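Local coordinates for putative iron-regulated protein A (Parabacteroides distasonis ATCC 8503, PDB 4ECG) that is an imelysin-like protein of the peptidase M75 family that binds calcium ions and may take part in iron uptake, its exact role unproven, at residues F94-A99 / N193-G198; V86-S91 / Q103-L108. All blocks are in the same frame, centred on the assembly; numbering follows the deposited sequence.

Interaction 1 of 2, residues F94-A99 / N193-G198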
loop_
_atom_site.group_PDB
_atom_site.type_symbol
_atom_site.label_atom_id
_atom_site.label_comp_id
_atom_site.label_asym_id
_atom_site.label_seq_id
_atom_site.Cartn_x
_atom_site.Cartn_y
_atom_site.Cartn_z
ATOM N N PHE A 94 -1.911 6.111 -4.100
ATOM C CA PHE A 94 -2.325 7.412 -3.639
ATOM C C PHE A 94 -2.100 7.654 -2.125
ATOM O O PHE A 94 -3.031 7.865 -1.336
ATOM C CB PHE A 94 -3.772 7.695 -4.058
ATOM C CG PHE A 94 -4.726 6.563 -3.852
ATOM C CD1 PHE A 94 -4.877 5.593 -4.808
ATOM C CD2 PHE A 94 -5.514 6.501 -2.727
ATOM C CE1 PHE A 94 -5.825 4.570 -4.647
ATOM C CE2 PHE A 94 -6.424 5.500 -2.558
ATOM C CZ PHE A 94 -6.592 4.528 -3.521
ATOM N N LEU A 95 -0.827 7.652 -1.748
ATOM C CA LEU A 95 -0.420 7.921 -0.375
ATOM C C LEU A 95 -0.326 9.421 -0.151
ATOM O O LEU A 95 -0.115 9.872 0.991
ATOM C CB LEU A 95 0.934 7.287 -0.072
ATOM C CG LEU A 95 0.875 5.792 0.173
ATOM C CD1 LEU A 95 2.301 5.273 0.053
ATOM C CD2 LEU A 95 0.219 5.523 1.541
ATOM N N PHE A 96 -0.472 10.200 -1.218
ATOM C CA PHE A 96 -0.567 11.658 -1.050
ATOM C C PHE A 96 -1.806 12.008 -0.276
ATOM O O PHE A 96 -2.705 11.201 -0.173
ATOM C CB PHE A 96 -0.527 12.421 -2.364
ATOM C CG PHE A 96 -1.468 11.931 -3.394
ATOM C CD1 PHE A 96 -2.766 12.361 -3.421
ATOM C CD2 PHE A 96 -1.038 11.041 -4.383
ATOM C CE1 PHE A 96 -3.637 11.950 -4.434
ATOM C CE2 PHE A 96 -1.904 10.590 -5.377
ATOM C CZ PHE A 96 -3.206 11.059 -5.414
ATOM N N GLY A 97 -1.853 13.222 0.256
ATOM C CA GLY A 97 -3.027 13.644 0.991
ATOM C C GLY A 97 -2.962 13.143 2.415
ATOM O O GLY A 97 -1.951 13.276 3.061
ATOM N N VAL A 98 -4.041 12.586 2.929
ATOM C CA VAL A 98 -4.128 12.399 4.369
ATOM C C VAL A 98 -3.084 11.366 4.852
ATOM O O VAL A 98 -2.451 11.555 5.881
ATOM C CB VAL A 98 -5.581 12.040 4.798
ATOM C CG1 VAL A 98 -5.705 11.907 6.317
ATOM C CG2 VAL A 98 -6.572 13.078 4.326
ATOM N N ALA A 99 -2.899 10.287 4.098
ATOM C CA ALA A 99 -1.945 9.248 4.483
ATOM C C ALA A 99 -0.541 9.862 4.760
ATOM O O ALA A 99 0.101 9.575 5.776
ATOM C CB ALA A 99 -1.887 8.134 3.440
ATOM N N ASN A 193 -12.082 9.606 7.103
ATOM C CA ASN A 193 -12.615 10.927 7.493
ATOM C C ASN A 193 -11.796 12.079 6.987
ATOM O O ASN A 193 -12.338 13.070 6.598
ATOM C CB ASN A 193 -12.805 11.085 8.995
ATOM C CG ASN A 193 -13.855 10.134 9.548
ATOM O OD1 ASN A 193 -14.800 9.798 8.877
ATOM N ND2 ASN A 193 -13.641 9.656 10.755
ATOM N N GLY A 194 -10.487 11.958 6.988
ATOM C CA GLY A 194 -9.650 13.044 6.489
ATOM C C GLY A 194 -9.958 13.383 5.031
ATOM O O GLY A 194 -10.004 14.531 4.670
ATOM N N TRP A 195 -10.165 12.371 4.201
ATOM C CA TRP A 195 -10.572 12.582 2.825
ATOM C C TRP A 195 -12.007 13.066 2.741
ATOM O O TRP A 195 -12.283 14.009 2.002
ATOM C CB TRP A 195 -10.410 11.299 2.006
ATOM C CG TRP A 195 -9.026 11.102 1.500
ATOM C CD1 TRP A 195 -7.906 10.678 2.211
ATOM C CD2 TRP A 195 -8.547 11.337 0.161
ATOM N NE1 TRP A 195 -6.797 10.675 1.412
ATOM C CE2 TRP A 195 -7.116 11.037 0.175
ATOM C CE3 TRP A 195 -9.117 11.749 -0.984
ATOM C CZ2 TRP A 195 -6.353 11.114 -0.948
ATOM C CZ3 TRP A 195 -8.344 11.826 -2.108
ATOM C CH2 TRP A 195 -6.998 11.487 -2.103
ATOM N N LEU A 196 -12.912 12.427 3.491
ATOM C CA LEU A 196 -14.341 12.643 3.330
ATOM C C LEU A 196 -14.787 13.990 3.834
ATOM O O LEU A 196 -15.575 14.655 3.151
ATOM C CB LEU A 196 -15.183 11.555 3.985
ATOM C CG LEU A 196 -16.708 11.700 3.725
ATOM C CD1 LEU A 196 -17.004 11.716 2.211
ATOM C CD2 LEU A 196 -17.540 10.623 4.439
ATOM N N LYS A 197 -14.305 14.376 5.016
ATOM C CA LYS A 197 -14.750 15.614 5.662
ATOM C C LYS A 197 -13.671 16.429 6.373
ATOM O O LYS A 197 -13.955 17.508 6.893
ATOM C CB LYS A 197 -15.934 15.338 6.602
ATOM C CG LYS A 197 -15.662 14.480 7.835
ATOM C CD LYS A 197 -16.973 14.288 8.648
ATOM C CE LYS A 197 -16.773 14.104 10.170
ATOM N NZ LYS A 197 -16.595 12.674 10.535
ATOM N N GLY A 198 -12.427 15.957 6.360
ATOM C CA GLY A 198 -11.376 16.554 7.182
ATOM C C GLY A 198 -11.409 16.142 8.661
ATOM O O GLY A 198 -12.391 15.565 9.145
HETATM O O HOH W 1 -4.096 9.647 1.456
#
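Trp195 reaches from the last turn of helix 171-196 to segment 94-99, which leads into helix 98-101, and meets it along the length of its indole. At the pyrrole end, CD1 of Trp195 lies 3.5 Å from CG2 of Val98, a methyl that also rests 3.5 Å from the backbone C of Gly194. At the far end, CH2 of Trp195 stands 4.1 Å from CE1 of Phe96, the two side chains crossing at about a right angle. Between these, the carbonyl O of Phe96 sits at the indole edge, 3.7 Å from CZ2 of Trp195.

The polar link is a bridging water lying in the plane of the indole. Trp195 NE1 donates to it over 2.9 Å, Ala99 N donates over 3.0 Å, and the water in turn donates to Phe96 O at 2.6 Å. Backbone shape makes this close approach possible. Gly97, at the N-cap of helix 98-101, has a positive phi (83°) that a side chain would tolerate poorly, and a CB there would also crowd CZ2 of Trp195. Across the contact, a CB on Gly194 would clash with CG1 of Val98, which is turned anti to its own backbone N (chi1 -177°). Farther out, Tyr48 of helix 29-68 and Tyr208 both meet the indole ring, and Tyr208 also packs on Phe96 and Val98.

Replacing the indole with a leucine would probably leave the water without the indole N-H and open a gap between Val98 and Phe96. The contact is thus apolar at both ends and polar in the middle: one water satisfies the indole N-H, the first-turn amide of Ala99 and the Phe96 carbonyl, tying the start of one helix to the end of another.

Interaction 2 of 2, residues V86-S91 / Q103-L108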
loop_
_atom_site.group_PDB
_atom_site.type_symbol
_atom_site.label_atom_id
_atom_site.label_comp_id
_atom_site.label_asym_id
_atom_site.label_seq_id
_atom_site.Cartn_x
_atom_site.Cartn_y
_atom_site.Cartn_z
ATOM N N VAL A 86 -5.999 -5.923 1.916
ATOM C CA VAL A 86 -6.212 -5.811 0.458
ATOM C C VAL A 86 -6.416 -4.344 0.116
ATOM O O VAL A 86 -5.616 -3.786 -0.624
ATOM C CB VAL A 86 -7.283 -6.763 -0.094
ATOM C CG1 VAL A 86 -7.557 -6.505 -1.593
ATOM C CG2 VAL A 86 -6.872 -8.240 0.139
ATOM N N PRO A 87 -7.400 -3.684 0.725
ATOM C CA PRO A 87 -7.650 -2.304 0.281
ATOM C C PRO A 87 -6.569 -1.332 0.684
ATOM O O PRO A 87 -6.321 -0.363 -0.021
ATOM C CB PRO A 87 -9.009 -1.942 0.911
ATOM C CG PRO A 87 -9.195 -2.922 1.983
ATOM C CD PRO A 87 -8.491 -4.189 1.540
ATOM N N TRP A 88 -5.909 -1.605 1.791
ATOM C CA TRP A 88 -4.828 -0.755 2.194
ATOM C C TRP A 88 -3.717 -0.838 1.159
ATOM O O TRP A 88 -3.160 0.177 0.776
ATOM C CB TRP A 88 -4.307 -1.133 3.580
ATOM C CG TRP A 88 -2.974 -0.515 3.908
ATOM C CD1 TRP A 88 -1.794 -1.176 4.098
ATOM C CD2 TRP A 88 -2.645 0.898 4.076
ATOM N NE1 TRP A 88 -0.797 -0.314 4.362
ATOM C CE2 TRP A 88 -1.240 0.948 4.369
ATOM C CE3 TRP A 88 -3.357 2.069 4.019
ATOM C CZ2 TRP A 88 -0.563 2.129 4.562
ATOM C CZ3 TRP A 88 -2.675 3.274 4.224
ATOM C CH2 TRP A 88 -1.311 3.298 4.480
ATOM N N GLU A 89 -3.368 -2.027 0.706
ATOM C CA GLU A 89 -2.271 -2.129 -0.234
ATOM C C GLU A 89 -2.722 -1.650 -1.623
ATOM O O GLU A 89 -1.915 -1.138 -2.388
ATOM C CB GLU A 89 -1.743 -3.562 -0.307
ATOM C CG GLU A 89 -0.999 -4.062 0.890
ATOM C CD GLU A 89 0.265 -3.283 1.195
ATOM O OE1 GLU A 89 1.259 -3.362 0.463
ATOM O OE2 GLU A 89 0.275 -2.596 2.208
ATOM N N GLN A 90 -4.015 -1.815 -1.923
ATOM C CA GLN A 90 -4.632 -1.265 -3.122
ATOM C C GLN A 90 -4.738 0.254 -3.083
ATOM O O GLN A 90 -5.259 0.865 -4.025
ATOM C CB GLN A 90 -5.995 -1.926 -3.407
ATOM C CG GLN A 90 -5.819 -3.389 -3.816
ATOM C CD GLN A 90 -7.061 -4.053 -4.371
ATOM O OE1 GLN A 90 -8.139 -3.516 -4.325
ATOM N NE2 GLN A 90 -6.892 -5.250 -4.873
ATOM N N SER A 91 -4.178 0.884 -2.041
ATOM C CA SER A 91 -4.268 2.336 -1.913
ATOM C C SER A 91 -2.928 3.011 -1.958
ATOM O O SER A 91 -2.851 4.233 -1.811
ATOM C CB SER A 91 -4.991 2.712 -0.620
ATOM O OG SER A 91 -4.112 2.687 0.474
ATOM N N GLN A 103 0.648 11.431 8.739
ATOM C CA GLN A 103 1.642 10.434 9.102
ATOM C C GLN A 103 1.061 9.028 9.217
ATOM O O GLN A 103 1.629 8.210 9.899
ATOM C CB GLN A 103 2.280 10.801 10.428
ATOM C CG GLN A 103 2.889 12.193 10.485
ATOM C CD GLN A 103 4.271 12.118 9.951
ATOM O OE1 GLN A 103 4.457 11.883 8.740
ATOM N NE2 GLN A 103 5.262 12.202 10.859
ATOM N N LEU A 104 -0.034 8.738 8.515
ATOM C CA LEU A 104 -0.752 7.518 8.787
ATOM C C LEU A 104 -0.112 6.292 8.114
ATOM O O LEU A 104 -0.241 5.202 8.623
ATOM C CB LEU A 104 -2.230 7.670 8.480
ATOM C CG LEU A 104 -2.992 8.772 9.222
ATOM C CD1 LEU A 104 -4.344 8.922 8.548
ATOM C CD2 LEU A 104 -3.132 8.545 10.717
ATOM N N ASP A 105 0.611 6.461 7.021
ATOM C CA ASP A 105 1.347 5.337 6.389
ATOM C C ASP A 105 2.336 4.713 7.405
ATOM O O ASP A 105 2.249 3.533 7.731
ATOM C CB ASP A 105 2.038 5.855 5.102
ATOM C CG ASP A 105 2.908 4.807 4.391
ATOM O OD1 ASP A 105 2.665 3.584 4.488
ATOM O OD2 ASP A 105 3.833 5.223 3.655
ATOM N N PRO A 106 3.243 5.510 7.997
ATOM C CA PRO A 106 4.075 4.828 8.983
ATOM C C PRO A 106 3.358 4.438 10.271
ATOM O O PRO A 106 3.745 3.472 10.918
ATOM C CB PRO A 106 5.194 5.865 9.261
ATOM C CG PRO A 106 4.584 7.157 8.896
ATOM C CD PRO A 106 3.825 6.807 7.649
ATOM N N SER A 107 2.320 5.154 10.654
ATOM C CA SER A 107 1.628 4.783 11.874
ATOM C C SER A 107 0.977 3.406 11.711
ATOM O O SER A 107 0.989 2.604 12.619
ATOM C CB SER A 107 0.603 5.839 12.266
ATOM O OG SER A 107 0.050 5.549 13.549
ATOM N N LEU A 108 0.437 3.150 10.535
ATOM C CA LEU A 108 -0.321 1.938 10.222
ATOM C C LEU A 108 0.572 0.769 9.839
ATOM O O LEU A 108 0.141 -0.359 9.963
ATOM C CB LEU A 108 -1.233 2.212 9.020
ATOM C CG LEU A 108 -2.633 2.750 9.309
ATOM C CD1 LEU A 108 -3.196 3.334 8.037
ATOM C CD2 LEU A 108 -3.514 1.618 9.893
#
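The end of helix 71-89 meets the short helix 104-109 beside a calcium site of this imelysin-like protein, and Trp88 is the residue that spans the gap. Its CG lies anti to the backbone N (chi1 166°), which carries the indole across to Asp105 and Leu108, one helical turn apart. The backbones themselves stay well separated, with CA of Trp88 9.6 Å from CA of Leu108.

Leu108 lays its CD1 methyl over one face of the six-membered ring, a CH-pi contact 4.1 Å from the ring centroid and shifted toward the rim; the nearest ring atom is Trp88 CZ3, at 3.8 Å from Leu108 CD1. Asp105 comes in at the edge instead. Its OD1 is 3.5 Å from CZ2 of Trp88, close to the ring plane, with the carboxylate turned 49° from the indole. The acid thus faces the weakly positive C-H rim, but its side chain also comes within about 4 Å of a bound calcium ion, which is likely to weigh more on its charge. The polar end of the indole is held separately, by a hydrogen bond from Trp88 NE1 to OD2 of Asp109, which with Glu92 binds calcium in this crystal. Trp88 is thus in the second shell of the metal and probably helps position Asp109.

At the backbone of Trp88, just past the last helical residue, Ser91 OG donates to Trp88 O over 2.7 Å while Ser91 N binds the same oxygen at 3.1 Å. Both donors approach from one face of the carbonyl plane.

Several helices close around the pair. Met51 of helix 29-68 and Leu191 of helix 171-196 pack on Trp88, the ring of Phe148 from helix 147-155 also meets the indole, and Leu108 touches Asp187 of helix 171-196, so the short helix 104-109 is packed among longer neighbours.

The two contacts lie about 11 Å apart, centre to centre, and their segments alternate along the chain: 86-91, 94-99, 103-108, then 193-198. Helices 71-89, 98-101 and 104-109 follow one another, so a single connected run supplies three of the four segments, while helix 171-196 contributes the fourth to interaction 1 and also packs against interaction 2. They touch directly: Ala99 O lies 2.9 Å from Leu104 N, a probable hydrogen bond, Leu95 packs on Trp88 and Asp105, and Val98 on Leu104. Interaction 2 borders a calcium site, and interaction 1 joins the intervening segment to helix 171-196 through side-chain packing and a water.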